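Local coordinates for protein ALDH21) (Physcomitrella patens subsp. patens, PDB 5N5S) that probably oxidises D-glyceraldehyde 3-phosphate to 3-phosphoglycerate with NADP(+), as a non-phosphorylating member of the aldehyde dehydrogenase family, at residues Q120-E125 with P218-I223; K369-W374 with E413-P418; E397-E402 with G417-L422; N409-E414 with C435-Y440. All blocks are in the same frame, centred on the assembly; numbering follows the deposited sequence.

Contact 1: Q120-E125 with P218-I223; sequences QTLTME and PLSALI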
# COMPACT_ATOMS: atom_id res chain seq x y z
N GLN B 120 35.32 -11.00 -16.58
CA GLN B 120 36.45 -10.90 -17.51
C GLN B 120 35.99 -10.38 -18.88
O GLN B 120 36.66 -9.53 -19.47
CB GLN B 120 37.18 -12.25 -17.67
CG GLN B 120 37.97 -12.70 -16.44
CD GLN B 120 39.17 -11.85 -16.12
OE1 GLN B 120 39.87 -11.35 -17.00
NE2 GLN B 120 39.46 -11.70 -14.84
N THR B 121 34.82 -10.86 -19.35
CA THR B 121 34.22 -10.46 -20.63
C THR B 121 33.82 -8.98 -20.59
O THR B 121 34.06 -8.26 -21.56
CB THR B 121 33.05 -11.40 -20.95
OG1 THR B 121 33.52 -12.74 -20.95
CG2 THR B 121 32.43 -11.10 -22.28
N LEU B 122 33.23 -8.55 -19.46
CA LEU B 122 32.78 -7.20 -19.16
C LEU B 122 33.95 -6.22 -19.25
O LEU B 122 33.86 -5.26 -20.00
CB LEU B 122 32.17 -7.19 -17.74
CG LEU B 122 31.09 -6.18 -17.37
CD1 LEU B 122 29.81 -6.42 -18.11
CD2 LEU B 122 30.73 -6.36 -15.94
N THR B 123 35.08 -6.53 -18.55
CA THR B 123 36.33 -5.76 -18.53
C THR B 123 36.91 -5.63 -19.94
O THR B 123 37.32 -4.54 -20.35
CB THR B 123 37.33 -6.42 -17.55
OG1 THR B 123 36.89 -6.19 -16.22
CG2 THR B 123 38.76 -5.90 -17.69
N MET B 124 36.95 -6.75 -20.68
CA MET B 124 37.49 -6.85 -22.03
C MET B 124 36.75 -5.98 -23.05
O MET B 124 37.40 -5.22 -23.78
CB MET B 124 37.54 -8.32 -22.46
CG MET B 124 38.22 -8.57 -23.79
SD MET B 124 37.02 -8.64 -25.14
CE MET B 124 36.31 -10.28 -24.87
N GLU B 125 35.41 -6.08 -23.09
CA GLU B 125 34.60 -5.37 -24.07
C GLU B 125 34.28 -3.91 -23.71
O GLU B 125 33.87 -3.17 -24.61
CB GLU B 125 33.31 -6.15 -24.39
CG GLU B 125 32.23 -6.09 -23.31
CD GLU B 125 30.90 -6.71 -23.67
OE1 GLU B 125 30.64 -6.93 -24.87
OE2 GLU B 125 30.09 -6.95 -22.74
N PRO B 218 28.33 -5.97 -26.82
CA PRO B 218 27.16 -6.86 -26.89
C PRO B 218 27.25 -8.19 -26.14
O PRO B 218 26.22 -8.80 -25.90
CB PRO B 218 27.00 -7.09 -28.38
CG PRO B 218 28.41 -7.02 -28.93
CD PRO B 218 29.25 -6.22 -27.96
N LEU B 219 28.47 -8.65 -25.83
CA LEU B 219 28.80 -9.93 -25.21
C LEU B 219 28.06 -10.21 -23.90
O LEU B 219 27.60 -11.34 -23.72
CB LEU B 219 30.33 -10.05 -25.01
CG LEU B 219 31.21 -10.59 -26.16
CD1 LEU B 219 30.86 -9.99 -27.52
CD2 LEU B 219 32.66 -10.32 -25.88
N SER B 220 27.94 -9.20 -23.02
CA SER B 220 27.24 -9.31 -21.73
C SER B 220 25.78 -9.67 -21.94
O SER B 220 25.27 -10.55 -21.25
CB SER B 220 27.34 -8.01 -20.94
OG SER B 220 28.70 -7.81 -20.59
N ALA B 221 25.13 -9.02 -22.93
CA ALA B 221 23.74 -9.26 -23.31
C ALA B 221 23.58 -10.63 -23.98
O ALA B 221 22.54 -11.26 -23.82
CB ALA B 221 23.25 -8.17 -24.23
N LEU B 222 24.60 -11.08 -24.71
CA LEU B 222 24.59 -12.37 -25.40
C LEU B 222 24.77 -13.55 -24.45
O LEU B 222 24.23 -14.62 -24.72
CB LEU B 222 25.59 -12.41 -26.56
CG LEU B 222 25.29 -11.48 -27.74
CD1 LEU B 222 26.46 -11.40 -28.67
CD2 LEU B 222 24.04 -11.90 -28.49
N ILE B 223 25.52 -13.35 -23.34
CA ILE B 223 25.73 -14.36 -22.30
C ILE B 223 24.39 -14.56 -21.55
O ILE B 223 24.04 -15.69 -21.19
CB ILE B 223 26.95 -14.02 -21.38
CG1 ILE B 223 28.28 -14.22 -22.15
CG2 ILE B 223 26.96 -14.87 -20.09
CD1 ILE B 223 29.46 -13.38 -21.67

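Contact 2: K369-W374 with E413-P418; sequences KGIEDW and EEIFGP. With NAP (NADP nicotinamide-adenine-dinucleotide phosphate), chain G.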
# COMPACT_ATOMS: atom_id res chain seq x y z
N LYS B 369 39.98 12.03 -26.61
CA LYS B 369 40.38 13.27 -27.28
C LYS B 369 39.39 14.40 -26.97
O LYS B 369 39.82 15.52 -26.70
CB LYS B 369 40.50 13.07 -28.80
CG LYS B 369 41.93 12.89 -29.28
CD LYS B 369 42.07 13.21 -30.76
CE LYS B 369 43.47 13.01 -31.27
NZ LYS B 369 43.77 11.58 -31.53
N GLY B 370 38.09 14.08 -26.99
CA GLY B 370 37.00 15.00 -26.69
C GLY B 370 37.06 15.56 -25.29
O GLY B 370 36.80 16.75 -25.09
N ILE B 371 37.44 14.71 -24.30
CA ILE B 371 37.60 15.08 -22.89
C ILE B 371 38.81 16.03 -22.75
O ILE B 371 38.70 17.06 -22.09
CB ILE B 371 37.63 13.81 -21.96
CG1 ILE B 371 36.21 13.39 -21.54
CG2 ILE B 371 38.47 14.02 -20.70
CD1 ILE B 371 35.36 12.65 -22.56
N GLU B 372 39.93 15.70 -23.44
CA GLU B 372 41.16 16.50 -23.48
C GLU B 372 40.88 17.90 -24.04
O GLU B 372 41.41 18.88 -23.52
CB GLU B 372 42.22 15.77 -24.31
CG GLU B 372 43.62 16.36 -24.22
CD GLU B 372 44.63 15.90 -25.26
OE1 GLU B 372 44.22 15.30 -26.28
OE2 GLU B 372 45.84 16.15 -25.05
N ASP B 373 40.03 17.97 -25.09
CA ASP B 373 39.62 19.22 -25.74
C ASP B 373 38.80 20.10 -24.79
O ASP B 373 39.10 21.29 -24.66
CB ASP B 373 38.84 18.95 -27.05
CG ASP B 373 39.66 18.36 -28.19
OD1 ASP B 373 40.80 18.83 -28.42
OD2 ASP B 373 39.13 17.47 -28.90
N TRP B 374 37.81 19.50 -24.10
CA TRP B 374 36.94 20.18 -23.13
C TRP B 374 37.67 20.66 -21.88
O TRP B 374 37.25 21.67 -21.30
CB TRP B 374 35.74 19.30 -22.76
CG TRP B 374 34.64 19.25 -23.78
CD1 TRP B 374 34.71 19.64 -25.08
CD2 TRP B 374 33.32 18.74 -23.58
NE1 TRP B 374 33.50 19.42 -25.70
CE2 TRP B 374 32.63 18.86 -24.81
CE3 TRP B 374 32.63 18.22 -22.47
CZ2 TRP B 374 31.29 18.48 -24.96
CZ3 TRP B 374 31.31 17.83 -22.62
CH2 TRP B 374 30.66 17.95 -23.86
N GLU B 413 27.59 20.90 -20.46
CA GLU B 413 27.28 19.56 -20.95
C GLU B 413 27.88 18.45 -20.08
O GLU B 413 28.81 18.70 -19.31
CB GLU B 413 27.74 19.43 -22.42
CG GLU B 413 27.24 20.52 -23.37
CD GLU B 413 25.74 20.66 -23.57
OE1 GLU B 413 25.01 19.64 -23.48
OE2 GLU B 413 25.29 21.79 -23.84
N GLU B 414 27.34 17.22 -20.21
CA GLU B 414 27.82 16.02 -19.52
C GLU B 414 29.20 15.65 -20.06
O GLU B 414 29.36 15.42 -21.27
CB GLU B 414 26.82 14.86 -19.71
CG GLU B 414 27.36 13.52 -19.23
CD GLU B 414 26.38 12.37 -19.30
OE1 GLU B 414 25.56 12.34 -20.25
OE2 GLU B 414 26.44 11.47 -18.43
N ILE B 415 30.20 15.63 -19.17
CA ILE B 415 31.59 15.36 -19.52
C ILE B 415 31.79 13.86 -19.84
O ILE B 415 32.40 13.54 -20.87
CB ILE B 415 32.54 15.95 -18.43
CG1 ILE B 415 33.53 16.98 -19.04
CG2 ILE B 415 33.25 14.93 -17.52
CD1 ILE B 415 34.69 16.45 -19.96
N PHE B 416 31.24 12.95 -18.99
CA PHE B 416 31.34 11.48 -19.12
C PHE B 416 32.82 11.04 -19.22
O PHE B 416 33.18 10.20 -20.05
CB PHE B 416 30.46 10.98 -20.29
CG PHE B 416 29.94 9.57 -20.18
CD1 PHE B 416 28.90 9.25 -19.32
CD2 PHE B 416 30.47 8.56 -20.98
CE1 PHE B 416 28.41 7.95 -19.23
CE2 PHE B 416 29.98 7.25 -20.89
CZ PHE B 416 28.95 6.96 -20.02
N GLY B 417 33.65 11.65 -18.37
CA GLY B 417 35.09 11.42 -18.30
C GLY B 417 35.66 11.61 -16.91
O GLY B 417 34.92 12.00 -16.00
N PRO B 418 36.98 11.32 -16.69
CA PRO B 418 37.55 11.48 -15.34
C PRO B 418 37.92 12.94 -15.05
O PRO B 418 39.09 13.27 -14.88
CB PRO B 418 38.76 10.53 -15.35
CG PRO B 418 39.15 10.40 -16.78
CD PRO B 418 38.01 10.86 -17.66
PA NAP G . 24.10 6.28 -26.95
O1A NAP G . 22.98 7.24 -27.08
O2A NAP G . 25.25 6.53 -27.93
O5B NAP G . 23.62 4.79 -27.28
C5B NAP G . 22.77 3.95 -26.48
C4B NAP G . 22.17 2.90 -27.39
O4B NAP G . 21.33 3.52 -28.38
C3B NAP G . 23.15 2.01 -28.16
O3B NAP G . 22.69 0.66 -28.13
C2B NAP G . 23.12 2.60 -29.56
O2B NAP G . 23.58 1.74 -30.63
C1B NAP G . 21.66 3.01 -29.66
N9A NAP G . 21.20 3.95 -30.68
C8A NAP G . 21.75 5.16 -31.01
N7A NAP G . 21.08 5.83 -31.91
C5A NAP G . 20.01 5.00 -32.21
C6A NAP G . 18.91 5.14 -33.08
N6A NAP G . 18.69 6.22 -33.83
N1A NAP G . 18.01 4.13 -33.14
C2A NAP G . 18.21 3.05 -32.36
N3A NAP G . 19.20 2.81 -31.49
C4A NAP G . 20.07 3.83 -31.46
O3 NAP G . 24.82 6.11 -25.53
PN NAP G . 26.14 5.37 -25.01
O1N NAP G . 27.33 6.08 -25.55
O2N NAP G . 26.01 3.92 -25.25
O5D NAP G . 26.03 5.67 -23.45
C5D NAP G . 26.38 6.97 -22.90
C4D NAP G . 25.17 7.77 -22.48
O4D NAP G . 24.26 6.93 -21.73
C3D NAP G . 25.47 8.94 -21.55
O3D NAP G . 24.68 10.09 -21.87
C2D NAP G . 25.10 8.35 -20.19
O2D NAP G . 24.82 9.29 -19.16
C1D NAP G . 23.80 7.60 -20.57
N1N NAP G . 23.44 6.56 -19.52
C2N NAP G . 22.25 6.68 -18.77
C3N NAP G . 22.02 5.79 -17.73
C7N NAP G . 20.86 5.87 -16.76
O7N NAP G . 20.66 4.94 -15.96
N7N NAP G . 20.05 6.94 -16.83
C4N NAP G . 22.97 4.80 -17.48
C5N NAP G . 24.13 4.71 -18.23
C6N NAP G . 24.34 5.59 -19.25
P2B NAP G . 25.10 1.51 -31.05
O1X NAP G . 26.12 1.94 -30.02
O2X NAP G . 25.27 2.22 -32.42
O3X NAP G . 25.07 -0.00 -31.26

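Contact 3: E397-E402 with G417-L422; sequences EPTVIE and GPVVLL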
# COMPACT_ATOMS: atom_id res chain seq x y z
N GLU B 397 44.22 11.23 -17.97
CA GLU B 397 44.56 11.43 -16.55
C GLU B 397 43.37 11.95 -15.72
O GLU B 397 42.64 12.81 -16.21
CB GLU B 397 45.73 12.41 -16.42
CG GLU B 397 47.08 11.87 -16.84
CD GLU B 397 48.27 12.75 -16.52
OE1 GLU B 397 49.34 12.19 -16.19
OE2 GLU B 397 48.14 13.99 -16.59
N PRO B 398 43.20 11.48 -14.45
CA PRO B 398 42.14 12.03 -13.60
C PRO B 398 42.39 13.53 -13.40
O PRO B 398 43.47 13.94 -12.99
CB PRO B 398 42.25 11.22 -12.30
CG PRO B 398 43.05 10.02 -12.66
CD PRO B 398 43.99 10.47 -13.72
N THR B 399 41.40 14.34 -13.80
CA THR B 399 41.47 15.80 -13.83
C THR B 399 40.55 16.48 -12.82
O THR B 399 39.41 16.06 -12.63
CB THR B 399 41.17 16.26 -15.27
OG1 THR B 399 41.97 15.50 -16.18
CG2 THR B 399 41.43 17.73 -15.50
N VAL B 400 41.05 17.56 -12.19
CA VAL B 400 40.31 18.42 -11.27
C VAL B 400 40.52 19.87 -11.74
O VAL B 400 41.66 20.35 -11.79
CB VAL B 400 40.68 18.21 -9.77
CG1 VAL B 400 39.90 19.17 -8.87
CG2 VAL B 400 40.45 16.77 -9.33
N ILE B 401 39.42 20.55 -12.16
CA ILE B 401 39.47 21.94 -12.64
C ILE B 401 38.61 22.84 -11.76
O ILE B 401 37.41 22.60 -11.58
CB ILE B 401 39.18 22.14 -14.16
CG1 ILE B 401 39.52 20.89 -15.02
CG2 ILE B 401 39.93 23.40 -14.67
CD1 ILE B 401 38.91 20.84 -16.43
N GLU B 402 39.23 23.90 -11.25
CA GLU B 402 38.64 24.87 -10.34
C GLU B 402 38.03 26.08 -11.06
O GLU B 402 38.62 26.60 -12.01
CB GLU B 402 39.74 25.31 -9.36
CG GLU B 402 39.26 26.14 -8.18
CD GLU B 402 40.41 26.71 -7.37
OE1 GLU B 402 40.64 26.21 -6.24
OE2 GLU B 402 41.08 27.65 -7.86
N GLY B 417 33.65 11.65 -18.37
CA GLY B 417 35.09 11.42 -18.30
C GLY B 417 35.66 11.61 -16.91
O GLY B 417 34.92 12.00 -16.00
N PRO B 418 36.98 11.32 -16.69
CA PRO B 418 37.55 11.48 -15.34
C PRO B 418 37.92 12.94 -15.05
O PRO B 418 39.09 13.27 -14.88
CB PRO B 418 38.76 10.53 -15.35
CG PRO B 418 39.15 10.40 -16.78
CD PRO B 418 38.01 10.86 -17.66
N VAL B 419 36.90 13.81 -15.03
CA VAL B 419 37.00 15.26 -14.81
C VAL B 419 36.01 15.68 -13.70
O VAL B 419 34.83 15.35 -13.77
CB VAL B 419 36.77 16.07 -16.13
CG1 VAL B 419 36.96 17.56 -15.91
CG2 VAL B 419 37.67 15.57 -17.26
N VAL B 420 36.51 16.40 -12.68
CA VAL B 420 35.70 16.91 -11.58
C VAL B 420 35.89 18.43 -11.54
O VAL B 420 37.01 18.90 -11.57
CB VAL B 420 35.99 16.23 -10.21
CG1 VAL B 420 35.20 16.88 -9.08
CG2 VAL B 420 35.67 14.74 -10.28
N LEU B 421 34.78 19.17 -11.52
CA LEU B 421 34.77 20.63 -11.48
C LEU B 421 34.56 21.11 -10.05
O LEU B 421 33.48 20.91 -9.48
CB LEU B 421 33.66 21.14 -12.41
CG LEU B 421 34.03 21.54 -13.85
CD1 LEU B 421 34.91 20.51 -14.55
CD2 LEU B 421 32.78 21.74 -14.65
N LEU B 422 35.62 21.70 -9.45
CA LEU B 422 35.65 22.20 -8.08
C LEU B 422 35.15 23.64 -7.95
O LEU B 422 35.58 24.53 -8.70
CB LEU B 422 37.06 22.12 -7.48
CG LEU B 422 37.25 21.43 -6.12
CD1 LEU B 422 38.68 21.58 -5.64
CD2 LEU B 422 36.32 21.96 -5.03

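Contact 4: N409-E414 with C435-Y440; sequences NARKEE and CNNTHY. With NAP (NADP nicotinamide-adenine-dinucleotide phosphate), chain G.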
# COMPACT_ATOMS: atom_id res chain seq x y z
N ASN B 409 31.95 24.04 -22.08
CA ASN B 409 31.30 22.75 -22.35
C ASN B 409 31.44 21.77 -21.19
O ASN B 409 30.51 21.01 -20.93
CB ASN B 409 31.82 22.13 -23.64
CG ASN B 409 31.21 22.71 -24.89
OD1 ASN B 409 29.99 22.88 -25.01
ND2 ASN B 409 32.06 22.99 -25.87
N ALA B 410 32.59 21.82 -20.49
CA ALA B 410 32.89 20.98 -19.32
C ALA B 410 31.88 21.22 -18.17
O ALA B 410 31.57 20.29 -17.42
CB ALA B 410 34.31 21.23 -18.84
N ARG B 411 31.34 22.45 -18.05
CA ARG B 411 30.35 22.84 -17.03
C ARG B 411 28.90 22.67 -17.50
O ARG B 411 28.05 22.20 -16.73
CB ARG B 411 30.63 24.28 -16.53
CG ARG B 411 29.60 24.90 -15.57
CD ARG B 411 29.29 24.07 -14.32
NE ARG B 411 28.32 24.73 -13.45
CZ ARG B 411 27.00 24.60 -13.56
NH1 ARG B 411 26.20 25.24 -12.72
NH2 ARG B 411 26.47 23.85 -14.51
N LYS B 412 28.60 23.08 -18.74
CA LYS B 412 27.28 23.06 -19.35
C LYS B 412 26.80 21.62 -19.67
O LYS B 412 25.72 21.21 -19.22
CB LYS B 412 27.31 23.92 -20.62
CG LYS B 412 25.94 24.38 -21.14
CD LYS B 412 26.01 24.86 -22.60
CE LYS B 412 26.78 26.14 -22.80
NZ LYS B 412 27.27 26.27 -24.19
N GLU B 413 27.59 20.90 -20.46
CA GLU B 413 27.28 19.56 -20.95
C GLU B 413 27.88 18.45 -20.08
O GLU B 413 28.81 18.70 -19.31
CB GLU B 413 27.74 19.43 -22.42
CG GLU B 413 27.24 20.52 -23.37
CD GLU B 413 25.74 20.66 -23.57
OE1 GLU B 413 25.01 19.64 -23.48
OE2 GLU B 413 25.29 21.79 -23.84
N GLU B 414 27.34 17.22 -20.21
CA GLU B 414 27.82 16.02 -19.52
C GLU B 414 29.20 15.65 -20.06
O GLU B 414 29.36 15.42 -21.27
CB GLU B 414 26.82 14.86 -19.71
CG GLU B 414 27.36 13.52 -19.23
CD GLU B 414 26.38 12.37 -19.30
OE1 GLU B 414 25.56 12.34 -20.25
OE2 GLU B 414 26.44 11.47 -18.43
N CYS B 435 23.51 23.72 -7.80
CA CYS B 435 23.34 22.29 -8.08
C CYS B 435 22.27 22.12 -9.14
O CYS B 435 22.47 21.37 -10.10
CB CYS B 435 22.98 21.53 -6.81
SG CYS B 435 24.37 21.25 -5.69
N ASN B 436 21.16 22.88 -9.00
CA ASN B 436 20.01 22.88 -9.91
C ASN B 436 20.27 23.68 -11.20
O ASN B 436 19.45 23.64 -12.11
CB ASN B 436 18.76 23.41 -9.19
CG ASN B 436 18.28 22.55 -8.05
OD1 ASN B 436 18.44 21.32 -8.04
ND2 ASN B 436 17.64 23.18 -7.07
N ASN B 437 21.40 24.41 -11.27
CA ASN B 437 21.75 25.21 -12.45
C ASN B 437 22.38 24.32 -13.54
O ASN B 437 23.59 24.38 -13.82
CB ASN B 437 22.60 26.43 -12.07
CG ASN B 437 22.80 27.41 -13.19
OD1 ASN B 437 22.08 27.43 -14.21
ND2 ASN B 437 23.80 28.27 -13.03
N THR B 438 21.52 23.46 -14.13
CA THR B 438 21.81 22.46 -15.16
C THR B 438 20.53 22.03 -15.87
O THR B 438 19.46 22.06 -15.27
CB THR B 438 22.61 21.25 -14.57
OG1 THR B 438 23.02 20.38 -15.62
CG2 THR B 438 21.83 20.47 -13.51
N HIS B 439 20.65 21.62 -17.14
CA HIS B 439 19.50 21.11 -17.90
C HIS B 439 19.27 19.63 -17.55
O HIS B 439 18.24 19.05 -17.93
CB HIS B 439 19.60 21.39 -19.42
CG HIS B 439 20.92 21.08 -20.05
ND1 HIS B 439 21.06 20.03 -20.97
CD2 HIS B 439 22.11 21.72 -19.95
CE1 HIS B 439 22.33 20.06 -21.36
NE2 HIS B 439 23.00 21.05 -20.77
N TYR B 440 20.20 19.04 -16.77
CA TYR B 440 20.13 17.66 -16.29
C TYR B 440 19.48 17.62 -14.90
O TYR B 440 19.21 18.66 -14.32
CB TYR B 440 21.53 17.02 -16.28
CG TYR B 440 22.24 17.03 -17.62
CD1 TYR B 440 21.95 16.07 -18.59
CD2 TYR B 440 23.21 17.99 -17.91
CE1 TYR B 440 22.63 16.06 -19.81
CE2 TYR B 440 23.90 17.97 -19.11
CZ TYR B 440 23.60 17.02 -20.07
OH TYR B 440 24.28 17.05 -21.26
PA NAP G . 24.10 6.28 -26.95
O1A NAP G . 22.98 7.24 -27.08
O2A NAP G . 25.25 6.53 -27.93
O5B NAP G . 23.62 4.79 -27.28
C5B NAP G . 22.77 3.95 -26.48
C4B NAP G . 22.17 2.90 -27.39
O4B NAP G . 21.33 3.52 -28.38
C3B NAP G . 23.15 2.01 -28.16
O3B NAP G . 22.69 0.66 -28.13
C2B NAP G . 23.12 2.60 -29.56
O2B NAP G . 23.58 1.74 -30.63
C1B NAP G . 21.66 3.01 -29.66
N9A NAP G . 21.20 3.95 -30.68
C8A NAP G . 21.75 5.16 -31.01
N7A NAP G . 21.08 5.83 -31.91
C5A NAP G . 20.01 5.00 -32.21
C6A NAP G . 18.91 5.14 -33.08
N6A NAP G . 18.69 6.22 -33.83
N1A NAP G . 18.01 4.13 -33.14
C2A NAP G . 18.21 3.05 -32.36
N3A NAP G . 19.20 2.81 -31.49
C4A NAP G . 20.07 3.83 -31.46
O3 NAP G . 24.82 6.11 -25.53
PN NAP G . 26.14 5.37 -25.01
O1N NAP G . 27.33 6.08 -25.55
O2N NAP G . 26.01 3.92 -25.25
O5D NAP G . 26.03 5.67 -23.45
C5D NAP G . 26.38 6.97 -22.90
C4D NAP G . 25.17 7.77 -22.48
O4D NAP G . 24.26 6.93 -21.73
C3D NAP G . 25.47 8.94 -21.55
O3D NAP G . 24.68 10.09 -21.87
C2D NAP G . 25.10 8.35 -20.19
O2D NAP G . 24.82 9.29 -19.16
C1D NAP G . 23.80 7.60 -20.57
N1N NAP G . 23.44 6.56 -19.52
C2N NAP G . 22.25 6.68 -18.77
C3N NAP G . 22.02 5.79 -17.73
C7N NAP G . 20.86 5.87 -16.76
O7N NAP G . 20.66 4.94 -15.96
N7N NAP G . 20.05 6.94 -16.83
C4N NAP G . 22.97 4.80 -17.48
C5N NAP G . 24.13 4.71 -18.23
C6N NAP G . 24.34 5.59 -19.25
P2B NAP G . 25.10 1.51 -31.05
O1X NAP G . 26.12 1.94 -30.02
O2X NAP G . 25.27 2.22 -32.42
O3X NAP G . 25.07 -0.00 -31.26

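Contact 1: Q120-E125 with P218-I223
OE2 of Glu-125 is gripped by two groups of Ser-220. The hydroxyl OG donates to Glu-125 OE2 over 2.7 Å, meeting the oxygen nearly along its C-O bond. The backbone N of the same Ser-220 reaches Glu-125 OE2 from the syn side at 3.1 Å, tilted out of the carboxylate plane by 24°. The other oxygen, OE1, turns its syn lone pair to the backbone N of Leu-219, 2.9 Å away. With three bonds spread over both oxygens, the carboxylate has little freedom to rotate about its last torsion. CG of Glu-125 sits between the backbone N and the carbonyl carbon (chi1 76°), and from there the chain runs extended across to the other helix.

The contact joins helix 115-126 to the N-terminal end of helix 219-229, the two running nearly antiparallel at 153°. Amide N-H groups of a first helical turn point at the buried carboxylate, so the helix end would be expected to stabilise its negative charge. Beside this polar core lies an apolar patch. Thr-121 CG2 nestles against Leu-219 CB at 3.6 Å, the two side chains crossing at about a right angle, and also meets Ile-223 CD1 tip to tip; the hydroxyl of Thr-121 is bonded back to Glu-117 O. Met-124, bent at its second and third torsions, brings CE onto Leu-219 CD2 at 3.8 Å. Ala-68 and Val-70 of strand 66-71 and Tyr-40 of strand 38-44 also pack on Leu-219.

Contact 2: K369-W374 with E413-P418
Trp-374 points the rim of its indole, not a face, at the backbone: CZ3 lies 3.4 Å from Glu-414 O, near the ring plane, and no hydrogen bond joins the two segments. CH2 of the same ring meets Glu-413 CB at 3.6 Å. Further back, Trp-374 CE3 and Ile-415 CD1 approach to 3.7 Å as the two side chains slide past each other. Ile-371 meets the same Ile-415 CD1 with its CG1, and its own CD1 lies 3.5 Å from Ile-415 O.

Helix 365-380 thus backs the loop carrying Glu-Ile-Phe-Gly-Pro, the E-x-F-G-P signature of aldehyde dehydrogenases. At Gly-417 a side chain would run into Ile-371 CG1. On the loop's far side, Glu-414 (CG anti to the backbone N, chi1 170°) extends to the nicotinamide ribose of NADP: OE1 accepts from O3D at 2.9 Å and OE2 from O2D at 2.8 Å. Phe-416 lays a ring face against the same sugar, CE1 being 3.5 Å from C2D. With an alanine here the ribose would probably lose its apolar backing and could shift against the Glu-414 carboxylate. Asn-189 and Trp-188 lie beside the phenyl ring.

Contact 3: E397-E402 with G417-L422
Glu-397 lies beside Pro-418 at the start of a parallel strand pair, strand 395-402 with strand 419-425, the two strands of a beta-alpha-beta unit whose helix is 409-412. Next, the CA-H of Pro-398 points at Pro-418 O over 3.5 Å. That carbonyl belongs to an inverse gamma turn centred on Pro-418, and Thr-399 N donates to Pro-418 O at 2.8 Å in a nearly straight bond. Thr-399 also turns OG1 back to Glu-397 O at 2.8 Å, a position set by its first torsion (-48°), which keeps OG1 beside its own backbone N. A valine in its place would probably leave Glu-397 O without this partner and the chain before the strand less firmly held.

The ladder goes on as Thr-399 O accepts from Val-420 N at 2.9 Å. Val-400 shares a sheet face with Val-420 and Leu-422, and its CG1 packs at 4.2 Å on Leu-422 CD1; Phe-313 of helix 301-313 and Phe-340 of helix 333-345 cover this face. Ile-401 N donates to Val-420 O, nearly along the C=O axis. Its side chain goes to the other face, with Thr-399, Val-419 and Leu-421. There chi1 of Ile-401 is twisted off a staggered position to -26°, and CD1 rests on Val-419 CG1 at 3.9 Å. Leu-422 N approaches Ile-401 O at 2.9 Å from above the carbonyl plane, 38° out of it. The carboxylate of Glu-402 is held outside the pair, by a salt bridge to Lys-337 and a hydrogen bond to Tyr-333, while its CA lies 3.5 Å from Leu-422 O in a CA-H...O contact.

Contact 4: N409-E414 with C435-Y440
Arg-411 grips the backbone O of Asn-437 end-on with both terminal nitrogens, NH1 and NH2 each standing 3.0 Å from it. This is the firm end of the contact, with the arginine buried, which ties the short helix 409-412 and the start of the E-x-F-G-P loop to the connection between helix 428-435 and strand 443-447. The oxygen lies only 1° out of the guanidinium plane; NH1 uses a lone pair in the carbonyl plane, whereas NH2 comes in nearly along the C=O bond. Asn-437 presents its carbonyl from the centre of an inverse gamma turn. A bend at chi2 (55°) in Arg-411 brings the guanidinium round to it, and Glu-434 holds both residues from outside the two segments: OE1 makes a salt bridge with Arg-411 NH1, and OE2 accepts from Asn-437 ND2.

The outer side is looser. Lys-412 is exposed and contributes mainly its carbonyl, to which His-439 NE2 makes a weak, bent bond of 3.1 Å. Glu-413 sets OE1 at the edge of the imidazole, 3.4 Å from His-439 CE1. Asp-486 takes the other ring nitrogen, so this acidic company would probably favour a protonated imidazole. One face of the His-439 ring is overlain near its rim by Tyr-440 CE2, 3.4 Å above the plane.

Packing closes up again at Tyr-440, a buried ring with Asn-289 and Ser-487 around it. Its phenol meets Glu-414 CB at 3.7 Å from OH, and the same OH accepts from Glu-414 N at 3.2 Å.

From the N terminus, contact 1 comes first, closing a loop of 92 residues that brings helix 115-126 to helix 219-229 near, but not touching, NADP. The other three contacts follow as one touching cluster, beginning when contact 2 opens on helix 365-380. Contacts 3 and 4 both open inside the stretch that contact 2 closes, and contacts 2 and 3 end on the chain through Gly-417 and Pro-418. Contact 4 opens at helix 409-412, before contact 3 has closed, so the two cross; it shares Glu-413 and Glu-414 with contact 2. Trp-374 packs on Asn-409, and Leu-421 on Arg-411, tying helix 365-380, the parallel strand pair 395-402 and 419-425 and the loop before strand 443-447 together beside NADP.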